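Long-range contact in D-alanyl-D-alanine carboxypeptidase (Enterococcus faecalis V583, PDB 5ZHF), which cleaves the C-terminal D-alanine from peptidoglycan-derived pentapeptides as a zinc-dependent carboxypeptidase, an activity linked to vancomycin resistance: residues 63-68 / 93-99. Sequence-based numbering, arbitrary orientation.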
ATOM      1  N   LEU A  63       2.785  15.789  -3.652  1.00 20.25           N
ATOM      2  CA  LEU A  63       4.184  15.652  -3.298  1.00 19.24           C
ATOM      3  C   LEU A  63       5.032  16.268  -4.415  1.00 20.40           C
ATOM      4  O   LEU A  63       4.497  16.586  -5.479  1.00 19.11           O
ATOM      5  CB  LEU A  63       4.539  14.183  -3.125  1.00 19.13           C
ATOM      6  CG  LEU A  63       3.750  13.440  -2.063  1.00 20.27           C
ATOM      7  CD1 LEU A  63       4.199  11.989  -2.006  1.00 21.03           C
ATOM      8  CD2 LEU A  63       3.955  14.110  -0.718  1.00 21.20           C
ATOM      9  N   SER A  64       6.340  16.392  -4.176  1.00 20.30           N
ATOM     10  CA  SER A  64       7.223  17.031  -5.179  1.00 21.55           C
ATOM     11  C   SER A  64       7.194  16.321  -6.540  1.00 20.45           C
ATOM     12  O   SER A  64       7.323  16.975  -7.574  1.00 21.03           O
ATOM     13  CB  SER A  64       8.659  17.166  -4.677  1.00 22.74           C
ATOM     14  OG  SER A  64       9.204  15.920  -4.383  1.00 26.12           O
ATOM     15  N   ASN A  65       7.007  15.002  -6.518  1.00 18.43           N
ATOM     16  CA  ASN A  65       6.921  14.211  -7.745  1.00 18.15           C
ATOM     17  C   ASN A  65       5.534  14.138  -8.392  1.00 18.67           C
ATOM     18  O   ASN A  65       5.344  13.371  -9.362  1.00 18.65           O
ATOM     19  CB  ASN A  65       7.493  12.801  -7.537  1.00 18.57           C
ATOM     20  CG  ASN A  65       6.595  11.898  -6.717  1.00 19.42           C
ATOM     21  OD1 ASN A  65       5.489  12.296  -6.261  1.00 19.05           O
ATOM     22  ND2 ASN A  65       7.027  10.655  -6.570  1.00 17.87           N
ATOM     23  N   GLY A  66       4.563  14.895  -7.865  1.00 18.09           N
ATOM     24  CA  GLY A  66       3.238  14.941  -8.430  1.00 19.11           C
ATOM     25  C   GLY A  66       2.270  13.862  -7.967  1.00 20.09           C
ATOM     26  O   GLY A  66       1.052  13.962  -8.241  1.00 19.80           O
ATOM     27  N   GLU A  67       2.760  12.865  -7.221  1.00 20.47           N
ATOM     28  CA  GLU A  67       1.867  11.906  -6.569  1.00 20.25           C
ATOM     29  C   GLU A  67       1.127  12.632  -5.448  1.00 19.66           C
ATOM     30  O   GLU A  67       1.621  13.618  -4.912  1.00 21.07           O
ATOM     31  CB  GLU A  67       2.635  10.711  -5.987  1.00 21.07           C
ATOM     32  CG  GLU A  67       3.336   9.863  -7.041  1.00 21.36           C
ATOM     33  CD  GLU A  67       2.382   9.213  -8.040  1.00 23.28           C
ATOM     34  OE1 GLU A  67       1.333   8.687  -7.638  1.00 21.52           O
ATOM     35  OE2 GLU A  67       2.730   9.206  -9.240  1.00 25.30           O
ATOM     36  N   ARG A  68      -0.079  12.164  -5.165  1.00 19.42           N
ATOM     37  CA  ARG A  68      -0.935  12.760  -4.140  1.00 19.91           C
ATOM     38  C   ARG A  68      -1.190  11.789  -3.007  1.00 18.71           C
ATOM     39  O   ARG A  68      -1.221  10.577  -3.218  1.00 17.15           O
ATOM     40  CB  ARG A  68      -2.257  13.202  -4.760  1.00 21.60           C
ATOM     41  CG  ARG A  68      -2.124  14.458  -5.615  1.00 23.98           C
ATOM     42  CD  ARG A  68      -3.440  14.826  -6.315  1.00 25.58           C
ATOM     43  NE  ARG A  68      -3.840  13.783  -7.258  1.00 28.69           N
ATOM     44  CZ  ARG A  68      -5.027  13.667  -7.852  1.00 32.28           C
ATOM     45  NH1 ARG A  68      -5.999  14.527  -7.614  1.00 34.33           N
ATOM     46  NH2 ARG A  68      -5.232  12.665  -8.711  1.00 37.10           N
ATOM     47  N   VAL A  93       8.180   7.832  -3.617  1.00 17.77           N
ATOM     48  CA  VAL A  93       6.776   7.429  -3.686  1.00 18.30           C
ATOM     49  C   VAL A  93       6.473   7.139  -5.148  1.00 17.99           C
ATOM     50  O   VAL A  93       6.282   8.054  -5.960  1.00 19.91           O
ATOM     51  CB  VAL A  93       5.822   8.490  -3.130  1.00 19.78           C
ATOM     52  CG1 VAL A  93       4.362   8.017  -3.275  1.00 20.22           C
ATOM     53  CG2 VAL A  93       6.151   8.831  -1.675  1.00 21.22           C
ATOM     54  N   ALA A  94       6.466   5.863  -5.487  1.00 18.09           N
ATOM     55  CA  ALA A  94       6.163   5.469  -6.858  1.00 19.42           C
ATOM     56  C   ALA A  94       4.674   5.682  -7.190  1.00 19.08           C
ATOM     57  O   ALA A  94       4.318   5.998  -8.319  1.00 20.31           O
ATOM     58  CB  ALA A  94       6.596   4.027  -7.085  1.00 20.28           C
ATOM     59  N   SER A  95       3.789   5.516  -6.199  1.00 19.03           N
ATOM     60  CA  SER A  95       2.366   5.644  -6.444  1.00 20.43           C
ATOM     61  C   SER A  95       1.648   5.919  -5.138  1.00 20.10           C
ATOM     62  O   SER A  95       1.818   5.169  -4.160  1.00 19.11           O
ATOM     63  CB  SER A  95       1.796   4.353  -7.045  1.00 22.50           C
ATOM     64  OG  SER A  95       0.391   4.475  -7.262  1.00 24.02           O
ATOM     65  N   GLY A  96       0.844   6.973  -5.127  1.00 18.52           N
ATOM     66  CA  GLY A  96       0.009   7.313  -3.963  1.00 18.90           C
ATOM     67  C   GLY A  96      -1.466   7.125  -4.329  1.00 17.96           C
ATOM     68  O   GLY A  96      -1.921   6.024  -4.663  1.00 19.23           O
ATOM     69  N   TYR A  97      -2.195   8.226  -4.296  1.00 17.82           N
ATOM     70  CA  TYR A  97      -3.602   8.233  -4.623  1.00 18.31           C
ATOM     71  C   TYR A  97      -3.811   7.849  -6.071  1.00 18.95           C
ATOM     72  O   TYR A  97      -3.048   8.284  -6.953  1.00 19.98           O
ATOM     73  CB  TYR A  97      -4.198   9.634  -4.380  1.00 18.66           C
ATOM     74  CG  TYR A  97      -5.635   9.714  -4.769  1.00 19.58           C
ATOM     75  CD1 TYR A  97      -6.630   9.208  -3.928  1.00 19.93           C
ATOM     76  CD2 TYR A  97      -6.011  10.256  -5.978  1.00 20.40           C
ATOM     77  CE1 TYR A  97      -7.961   9.263  -4.299  1.00 21.88           C
ATOM     78  CE2 TYR A  97      -7.342  10.312  -6.352  1.00 22.74           C
ATOM     79  CZ  TYR A  97      -8.309   9.805  -5.495  1.00 21.94           C
ATOM     80  OH  TYR A  97      -9.659   9.836  -5.850  1.00 25.12           O
ATOM     81  N   ARG A  98      -4.862   7.074  -6.329  1.00 18.84           N
ATOM     82  CA  ARG A  98      -5.289   6.754  -7.679  1.00 20.39           C
ATOM     83  C   ARG A  98      -6.778   6.977  -7.835  1.00 20.84           C
ATOM     84  O   ARG A  98      -7.561   6.610  -6.954  1.00 21.41           O
ATOM     85  CB  ARG A  98      -5.022   5.290  -7.996  1.00 22.17           C
ATOM     86  CG  ARG A  98      -3.572   4.879  -7.973  1.00 22.32           C
ATOM     87  CD  ARG A  98      -3.509   3.369  -8.191  1.00 23.67           C
ATOM     88  NE  ARG A  98      -2.176   2.906  -7.929  1.00 24.49           N
ATOM     89  CZ  ARG A  98      -1.822   1.663  -7.633  1.00 25.18           C
ATOM     90  NH1 ARG A  98      -2.708   0.665  -7.585  1.00 24.77           N
ATOM     91  NH2 ARG A  98      -0.532   1.425  -7.374  1.00 25.49           N
ATOM     92  N   THR A  99      -7.161   7.536  -8.974  1.00 20.86           N
ATOM     93  CA  THR A  99      -8.576   7.634  -9.348  1.00 20.76           C
ATOM     94  C   THR A  99      -9.064   6.247  -9.781  1.00 22.51           C
ATOM     95  O   THR A  99      -8.269   5.326 -10.011  1.00 22.48           O
ATOM     96  CB  THR A  99      -8.804   8.602 -10.521  1.00 21.36           C
ATOM     97  OG1 THR A  99      -8.168   8.090 -11.684  1.00 20.51           O
ATOM     98  CG2 THR A  99      -8.246  10.022 -10.229  1.00 21.34           C
TER
HETATM   99  O   HOH W   1      -0.975   9.956  -6.787  1.00 27.50           O
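With CG anti to its carbonyl carbon, the E67 chain bends at chi2 (-62°), which brings its carboxylate to the backbone of S95 and G96, while N65, its CG wedged between its own N and C, reaches across to V93 O. The contact joins a beta-hairpin turn, the type I turn L63-G66 between strands 60-62 and 68-70, to the bulged end of edge strand 91-95 in the zinc peptidase (M15) fold. N65 works with both ends of its amide: ND2 gives a bent bond (138°) to V93 O at 2.8 Å, and OD1 takes the E67 backbone N from above the carbonyl plane, an Asx turn that fixes the amide's rotation. Beside it, L63 CD1 packs against V93 CG2 at 3.7 Å, the two side chains crossing at about a right angle. G96 N donates to E67 OE1 at 3.1 Å, nearly straight but on the anti side and out of the carboxylate plane. The chain then leaves the bulge, where A94 and S95 both face the zinc ligand D147, and Y97 N donates to R68 O at 2.8 Å. Through G96 O, bonded to the zinc ligand H140, and R98, salt-bridged to D147, this second-shell segment ties the hairpin to the metal site. At the outer end the Y97 ring turns its edge to one face of the R68 guanidinium, planes 81° apart, with R68 NH2 3.7 Å from Y97 CD2. Between E67, R68 and Y97, one water accepts from R68 N and donates to both E67 OE1 and Y97 O, the latter at 2.7 Å.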